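Local coordinates for Poly(A) RNA polymerase protein 2 (Saccharomyces cerevisiae, PDB 3NYB), which probably adds poly(A) tails to RNA as the polymerase subunit of the TRAMP surveillance complex, in which it pairs with the zinc-knuckle protein Air2p, at residues I190-S195 with F261-Q266; F229-V234 with D284-F289; A290-L295 with G318-Y323. The protein carries 1 engineered substitution. All coordinates share one frame; numbering follows the deposited sequence.

Overall arrangement
All three contacts lie in the central domain, mostly helical with a small beta hairpin, beside the palm domain with its five-stranded sheet. Contact 1 is wholly buried and apolar, setting helix 186-198 against the segment that leads into strand 266-267. Contact 2 is also buried, but mixes an aromatic ring with the aliphatic shaft of a lysine, and the AIR2 chain packs on it and bonds that lysine. The two touch: F261 CE1 lies 3.8 Å from Y231 CB. Contact 3 follows contact 2 directly along helix 282-304, about 17 Å away between centres, and is only partly buried, a small, mainly apolar packing contact with an exposed asparagine at its rim. None of the three has a hydrogen bond across its segments.

Contact 1: I190-S195 with F261-Q266; sequences ICLVFS and FSLAIQ
C191 and L192 on helix 186-198 pack against I265 and L263 in a small, fully buried apolar contact, made where an extended segment passes alongside a helix in the central domain, which is mostly helical with a small beta hairpin. The backbones stay well apart, the closest CA pair being C191 and I265 at 8.2 Å, and the gap is filled by side chains.

C191 and L192 share the helix side about equally. The cysteine has SG anti to the backbone N (chi1 -176°), which places the sulfur against I265, where it meets two methyls of the same residue: CG2 at 3.8 Å and CD1 at 4.2 Å from C191 SG. I265 spreads these methyls because its CG1 branch stands anti to the carbonyl carbon (chi1 -68°), while CG2 takes the position anti to N. The CD1 end then turns to a second neighbour, with L192 CD2 at 4.2 Å from I265 CD1.

L192 points its CB along the interface rather than into it, and it is the CD2 methyl that closes the distance, L192 CD2 meeting L263 CD1 at 4.4 Å as well. One leucine methyl therefore touches both L263 and I265. Between them A264 turns the other way, onto K248 and N274.

Around the contact, W153 of helix 145-155 touches C191, and L236 of strand 234-238 touches both C191 and I265. The L192 carbonyl is hydrogen-bonded to Y225 OH. What results is helix 186-198 packed, through a purely hydrophobic layer, on an extended segment whose A264 and Q266 pair by backbone hydrogen bonds with L236 of the hairpin strand 234-238, segment and hairpin both belonging to the Cid1-family part of the polymerase.

Contact 2: F229-V234 with D284-F289; sequences FGYDDV and DIKKAF
Y231 OH is hydrogen-bonded to Y225 O in helix 214-228, and the same hydroxyl lies at the edge of the F289 ring, near the ring plane, with Y231 OH 4.5 Å from F289 CD2.

Further down the tyrosine comes K286 of helix 282-304, fully stretched from CG anti to the backbone N (chi1 174°). Its shaft passes the ring at a slant, with K286 CD 4.0 Å from Y231 CE2. Here the loop between helix 214-228 and strand 234-238, in the Cid1-family part of the chain, leans on helix 282-304 at the interface with the AIR2 chain. The lysine's NZ goes on to hydrogen-bond S68 OG of the AIR2 chain, while D233 OD2 bonds S67 OG of that same chain.

F229 turns an edge to one face of the Y231 ring, F229 CD2 standing 3.7 Å above the plane of Y231, over its centre; in return, Y231 CG lies in the plane of the F229 ring. Within the loop, Y231 N bonds to F229 O at 2.8 Å across an inverse gamma turn centred on G230.

Contact 3: A290-L295 with G318-Y323; sequences AGAFDL and GNVIKY
The backbones of A292 and V320 come as near as 6.1 Å between CA atoms, where residues 290-295 of helix 282-304 meet the C-terminal end of the crystallised fragment, whose residues 318-320 have helical torsions but lack the regular helical bonds. V320 carries the contact by splitting its two methyls between residues almost one turn apart on the helix. With CG1 anti to the backbone N (chi1 -178°), that branch lies on A292, 4.0 Å from V320 CG1 to A292 CB. The other branch rests against the base of the leucine side chain, V320 CG2 being 3.6 Å from L295 CB. The small A292 lets the valine lie close to the helix backbone, V320 CG1 also being 4.1 Å from A292 CA.

L295 extends past the valine to the more open side of the contact, where L295 CD2 lies 4.4 Å from N319 OD1, a loose approach between an apolar tip and an amide oxygen. A292 also touches F222 of helix 214-228 and F170 of helix 160-173, while I321 packs on F28 of helix 17-31 and Q169 of helix 160-173, so segment 318-323 runs from helix 282-304 across helix 160-173 toward helix 17-31.

Contact 1: I190-S195 with F261-Q266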
# COMPACT_ATOMS: atom_id res chain seq x y z
N ILE A 190 2.52 0.42 -3.39
CA ILE A 190 3.05 1.77 -3.47
C ILE A 190 2.60 2.44 -4.76
O ILE A 190 2.14 3.58 -4.75
CB ILE A 190 4.58 1.77 -3.44
CG1 ILE A 190 5.06 1.03 -2.20
CG2 ILE A 190 5.10 3.19 -3.44
CD1 ILE A 190 6.56 1.07 -2.02
N CYS A 191 2.72 1.70 -5.86
CA CYS A 191 2.28 2.20 -7.16
C CYS A 191 0.83 2.70 -7.15
O CYS A 191 0.56 3.83 -7.54
CB CYS A 191 2.46 1.15 -8.25
SG CYS A 191 2.03 1.76 -9.87
N LEU A 192 -0.09 1.84 -6.72
CA LEU A 192 -1.51 2.18 -6.72
C LEU A 192 -1.80 3.48 -5.99
O LEU A 192 -2.50 4.35 -6.50
CB LEU A 192 -2.33 1.07 -6.08
CG LEU A 192 -2.32 -0.30 -6.74
CD1 LEU A 192 -3.10 -1.28 -5.87
CD2 LEU A 192 -2.89 -0.24 -8.15
N VAL A 193 -1.26 3.60 -4.79
CA VAL A 193 -1.45 4.80 -4.00
C VAL A 193 -0.84 5.98 -4.72
O VAL A 193 -1.48 7.01 -4.90
CB VAL A 193 -0.80 4.65 -2.62
CG1 VAL A 193 -1.07 5.87 -1.75
CG2 VAL A 193 -1.32 3.42 -1.95
N PHE A 194 0.40 5.83 -5.15
CA PHE A 194 1.11 6.91 -5.82
C PHE A 194 0.31 7.42 -7.01
O PHE A 194 0.04 8.62 -7.12
CB PHE A 194 2.49 6.44 -6.27
CG PHE A 194 3.18 7.41 -7.19
CD1 PHE A 194 3.40 8.72 -6.80
CD2 PHE A 194 3.62 7.00 -8.44
CE1 PHE A 194 4.04 9.61 -7.64
CE2 PHE A 194 4.25 7.88 -9.28
CZ PHE A 194 4.46 9.18 -8.89
N SER A 195 -0.08 6.51 -7.89
CA SER A 195 -0.87 6.86 -9.04
C SER A 195 -2.10 7.66 -8.60
O SER A 195 -2.27 8.82 -8.99
CB SER A 195 -1.30 5.61 -9.79
OG SER A 195 -2.45 5.86 -10.58
N PHE A 261 -8.75 -10.83 -16.27
CA PHE A 261 -8.99 -10.12 -15.02
C PHE A 261 -7.82 -10.23 -14.04
O PHE A 261 -7.75 -11.15 -13.23
CB PHE A 261 -10.27 -10.62 -14.35
CG PHE A 261 -10.71 -9.78 -13.19
CD1 PHE A 261 -11.36 -8.58 -13.39
CD2 PHE A 261 -10.48 -10.20 -11.89
CE1 PHE A 261 -11.77 -7.81 -12.32
CE2 PHE A 261 -10.89 -9.43 -10.82
CZ PHE A 261 -11.53 -8.23 -11.03
N SER A 262 -6.92 -9.25 -14.11
CA SER A 262 -5.74 -9.26 -13.27
C SER A 262 -5.03 -7.90 -13.32
O SER A 262 -5.09 -7.20 -14.33
CB SER A 262 -4.79 -10.38 -13.69
OG SER A 262 -4.34 -10.19 -15.02
N LEU A 263 -4.36 -7.55 -12.23
CA LEU A 263 -3.69 -6.27 -12.13
C LEU A 263 -2.49 -6.23 -13.07
O LEU A 263 -1.67 -7.13 -13.07
CB LEU A 263 -3.20 -6.06 -10.70
CG LEU A 263 -3.18 -4.63 -10.16
CD1 LEU A 263 -2.15 -4.52 -9.05
CD2 LEU A 263 -2.88 -3.64 -11.26
N ALA A 264 -2.40 -5.16 -13.87
CA ALA A 264 -1.29 -4.99 -14.79
C ALA A 264 -0.57 -3.68 -14.54
O ALA A 264 -1.08 -2.60 -14.83
CB ALA A 264 -1.77 -5.05 -16.21
N ILE A 265 0.63 -3.79 -13.99
CA ILE A 265 1.45 -2.63 -13.71
C ILE A 265 2.79 -2.84 -14.41
O ILE A 265 3.42 -3.89 -14.25
CB ILE A 265 1.67 -2.44 -12.20
CG1 ILE A 265 0.36 -2.06 -11.52
CG2 ILE A 265 2.70 -1.37 -11.93
CD1 ILE A 265 0.44 -2.08 -10.02
N GLN A 266 3.20 -1.85 -15.20
CA GLN A 266 4.40 -1.96 -16.01
C GLN A 266 5.67 -2.06 -15.18
O GLN A 266 5.96 -1.18 -14.36
CB GLN A 266 4.50 -0.77 -16.97
CG GLN A 266 5.47 -0.97 -18.11
CD GLN A 266 5.19 -0.05 -19.27
OE1 GLN A 266 5.17 1.18 -19.11
NE2 GLN A 266 4.97 -0.63 -20.45

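Contact 2: F229-V234 with D284-F289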
# COMPACT_ATOMS: atom_id res chain seq x y z
N PHE A 229 -12.12 0.86 -10.86
CA PHE A 229 -10.97 0.67 -11.73
C PHE A 229 -11.21 -0.46 -12.73
O PHE A 229 -11.60 -1.57 -12.36
CB PHE A 229 -9.68 0.44 -10.93
CG PHE A 229 -8.44 0.47 -11.77
CD1 PHE A 229 -7.78 1.66 -12.04
CD2 PHE A 229 -7.92 -0.70 -12.31
CE1 PHE A 229 -6.63 1.68 -12.82
CE2 PHE A 229 -6.77 -0.69 -13.09
CZ PHE A 229 -6.13 0.50 -13.35
N GLY A 230 -11.00 -0.16 -14.01
CA GLY A 230 -11.19 -1.14 -15.06
C GLY A 230 -10.06 -2.14 -15.11
O GLY A 230 -9.20 -2.08 -15.99
N TYR A 231 -10.05 -3.06 -14.15
CA TYR A 231 -8.98 -4.05 -14.06
C TYR A 231 -8.81 -4.82 -15.36
O TYR A 231 -7.68 -5.07 -15.78
CB TYR A 231 -9.26 -5.01 -12.91
CG TYR A 231 -8.97 -4.38 -11.57
CD1 TYR A 231 -7.69 -4.42 -11.04
CD2 TYR A 231 -9.96 -3.73 -10.86
CE1 TYR A 231 -7.42 -3.84 -9.83
CE2 TYR A 231 -9.70 -3.14 -9.65
CZ TYR A 231 -8.42 -3.20 -9.13
OH TYR A 231 -8.13 -2.62 -7.92
N ASP A 232 -9.93 -5.18 -15.97
CA ASP A 232 -9.92 -5.92 -17.22
C ASP A 232 -9.17 -5.18 -18.32
O ASP A 232 -8.39 -5.78 -19.06
CB ASP A 232 -11.36 -6.22 -17.68
CG ASP A 232 -11.98 -7.40 -16.94
OD1 ASP A 232 -11.58 -8.55 -17.21
OD2 ASP A 232 -12.87 -7.16 -16.10
N ASP A 233 -9.38 -3.86 -18.41
CA ASP A 233 -8.93 -3.08 -19.57
C ASP A 233 -7.82 -2.04 -19.33
O ASP A 233 -7.16 -1.62 -20.28
CB ASP A 233 -10.14 -2.38 -20.22
CG ASP A 233 -11.30 -3.33 -20.48
OD1 ASP A 233 -11.13 -4.31 -21.24
OD2 ASP A 233 -12.39 -3.09 -19.93
N VAL A 234 -7.61 -1.61 -18.09
CA VAL A 234 -6.65 -0.53 -17.82
C VAL A 234 -5.37 -1.00 -17.13
O VAL A 234 -5.41 -1.80 -16.19
CB VAL A 234 -7.29 0.58 -16.96
CG1 VAL A 234 -6.35 1.77 -16.85
CG2 VAL A 234 -8.62 1.00 -17.56
N ASP A 284 -10.49 -11.21 -5.13
CA ASP A 284 -10.78 -11.02 -3.72
C ASP A 284 -10.17 -9.72 -3.20
O ASP A 284 -10.67 -9.13 -2.24
CB ASP A 284 -10.27 -12.20 -2.89
CG ASP A 284 -11.19 -13.40 -2.97
OD1 ASP A 284 -12.05 -13.42 -3.87
OD2 ASP A 284 -11.06 -14.31 -2.12
N ILE A 285 -9.08 -9.29 -3.83
CA ILE A 285 -8.46 -8.04 -3.44
C ILE A 285 -9.44 -6.89 -3.67
O ILE A 285 -9.65 -6.06 -2.79
CB ILE A 285 -7.14 -7.81 -4.21
CG1 ILE A 285 -6.12 -8.87 -3.80
CG2 ILE A 285 -6.61 -6.41 -3.95
CD1 ILE A 285 -4.91 -8.94 -4.69
N LYS A 286 -10.04 -6.86 -4.86
CA LYS A 286 -11.03 -5.84 -5.19
C LYS A 286 -12.23 -5.89 -4.26
O LYS A 286 -12.73 -4.86 -3.81
CB LYS A 286 -11.50 -5.99 -6.64
CG LYS A 286 -12.63 -5.05 -7.02
CD LYS A 286 -12.97 -5.16 -8.50
CE LYS A 286 -14.08 -4.19 -8.90
NZ LYS A 286 -14.51 -4.41 -10.31
N LYS A 287 -12.71 -7.10 -3.97
CA LYS A 287 -13.78 -7.26 -2.99
C LYS A 287 -13.40 -6.63 -1.65
O LYS A 287 -14.23 -5.98 -1.02
CB LYS A 287 -14.15 -8.74 -2.78
CG LYS A 287 -15.40 -9.17 -3.53
CD LYS A 287 -15.10 -10.16 -4.65
CE LYS A 287 -15.05 -11.58 -4.10
NZ LYS A 287 -15.32 -12.61 -5.15
N ALA A 288 -12.16 -6.81 -1.23
CA ALA A 288 -11.71 -6.32 0.07
C ALA A 288 -11.63 -4.79 0.14
O ALA A 288 -12.09 -4.19 1.11
CB ALA A 288 -10.39 -6.96 0.47
N PHE A 289 -11.06 -4.15 -0.89
CA PHE A 289 -11.06 -2.69 -0.92
C PHE A 289 -12.48 -2.14 -0.82
O PHE A 289 -12.75 -1.18 -0.11
CB PHE A 289 -10.40 -2.15 -2.19
CG PHE A 289 -8.92 -2.34 -2.23
CD1 PHE A 289 -8.17 -2.34 -1.07
CD2 PHE A 289 -8.27 -2.50 -3.44
CE1 PHE A 289 -6.81 -2.51 -1.11
CE2 PHE A 289 -6.90 -2.66 -3.48
CZ PHE A 289 -6.17 -2.67 -2.31

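Contact 3: A290-L295 with G318-Y323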
# COMPACT_ATOMS: atom_id res chain seq x y z
N ALA A 290 -13.39 -2.75 -1.57
CA ALA A 290 -14.77 -2.33 -1.54
C ALA A 290 -15.31 -2.49 -0.12
O ALA A 290 -15.99 -1.62 0.40
CB ALA A 290 -15.58 -3.15 -2.52
N GLY A 291 -14.98 -3.62 0.50
CA GLY A 291 -15.31 -3.85 1.89
C GLY A 291 -14.80 -2.70 2.75
O GLY A 291 -15.50 -2.20 3.63
N ALA A 292 -13.57 -2.28 2.49
CA ALA A 292 -12.96 -1.22 3.28
C ALA A 292 -13.73 0.08 3.10
O ALA A 292 -14.08 0.76 4.07
CB ALA A 292 -11.49 -1.06 2.91
N PHE A 293 -13.99 0.43 1.85
CA PHE A 293 -14.84 1.57 1.53
C PHE A 293 -16.18 1.48 2.27
O PHE A 293 -16.59 2.42 2.95
CB PHE A 293 -15.07 1.62 0.03
CG PHE A 293 -16.02 2.68 -0.39
CD1 PHE A 293 -15.55 3.90 -0.84
CD2 PHE A 293 -17.38 2.47 -0.35
CE1 PHE A 293 -16.42 4.89 -1.24
CE2 PHE A 293 -18.26 3.45 -0.74
CZ PHE A 293 -17.78 4.67 -1.18
N ASP A 294 -16.87 0.35 2.14
CA ASP A 294 -18.17 0.16 2.80
C ASP A 294 -18.06 0.40 4.30
O ASP A 294 -18.89 1.11 4.87
CB ASP A 294 -18.71 -1.24 2.54
CG ASP A 294 -19.18 -1.44 1.11
OD1 ASP A 294 -18.92 -0.56 0.27
OD2 ASP A 294 -19.81 -2.48 0.83
N LEU A 295 -17.04 -0.19 4.92
CA LEU A 295 -16.85 -0.08 6.36
C LEU A 295 -16.57 1.36 6.80
O LEU A 295 -17.22 1.86 7.72
CB LEU A 295 -15.72 -1.00 6.82
CG LEU A 295 -16.00 -2.50 6.85
CD1 LEU A 295 -14.74 -3.33 6.65
CD2 LEU A 295 -16.69 -2.88 8.14
N GLY A 318 -10.33 1.64 13.53
CA GLY A 318 -10.17 0.45 14.35
C GLY A 318 -10.68 -0.87 13.78
O GLY A 318 -9.98 -1.88 13.85
N ASN A 319 -11.90 -0.87 13.24
CA ASN A 319 -12.48 -2.10 12.74
C ASN A 319 -12.13 -2.38 11.27
O ASN A 319 -12.30 -3.50 10.78
CB ASN A 319 -14.00 -2.12 12.96
CG ASN A 319 -14.60 -3.51 12.77
OD1 ASN A 319 -14.46 -4.12 11.72
ND2 ASN A 319 -15.27 -4.02 13.80
N VAL A 320 -11.61 -1.39 10.56
CA VAL A 320 -11.27 -1.62 9.14
C VAL A 320 -9.92 -2.33 9.02
O VAL A 320 -9.81 -3.42 8.43
CB VAL A 320 -11.34 -0.33 8.28
CG1 VAL A 320 -11.03 -0.62 6.82
CG2 VAL A 320 -12.72 0.31 8.36
N ILE A 321 -8.89 -1.66 9.54
CA ILE A 321 -7.59 -2.27 9.80
C ILE A 321 -7.86 -3.21 10.96
O ILE A 321 -8.90 -3.05 11.63
CB ILE A 321 -6.58 -1.24 10.31
CG1 ILE A 321 -6.97 -0.77 11.71
CG2 ILE A 321 -6.53 -0.05 9.39
CD1 ILE A 321 -6.01 0.25 12.33
N LYS A 322 -6.98 -4.17 11.23
CA LYS A 322 -7.22 -4.94 12.46
C LYS A 322 -6.21 -4.60 13.53
O LYS A 322 -6.49 -3.83 14.45
CB LYS A 322 -7.25 -6.44 12.21
CG LYS A 322 -8.58 -6.90 11.63
CD LYS A 322 -9.67 -5.88 11.88
CE LYS A 322 -11.05 -6.53 11.85
NZ LYS A 322 -11.56 -6.89 13.21
N TYR A 323 -5.04 -5.20 13.41
CA TYR A 323 -3.85 -4.77 14.15
C TYR A 323 -3.54 -5.59 15.41
O TYR A 323 -4.27 -5.52 16.40
CB TYR A 323 -3.84 -3.25 14.44
CG TYR A 323 -2.47 -2.87 14.94
CD1 TYR A 323 -1.41 -2.75 14.05
CD2 TYR A 323 -2.21 -2.76 16.30
CE1 TYR A 323 -0.14 -2.46 14.50
CE2 TYR A 323 -0.92 -2.47 16.75
CZ TYR A 323 0.11 -2.32 15.84
OH TYR A 323 1.39 -2.04 16.26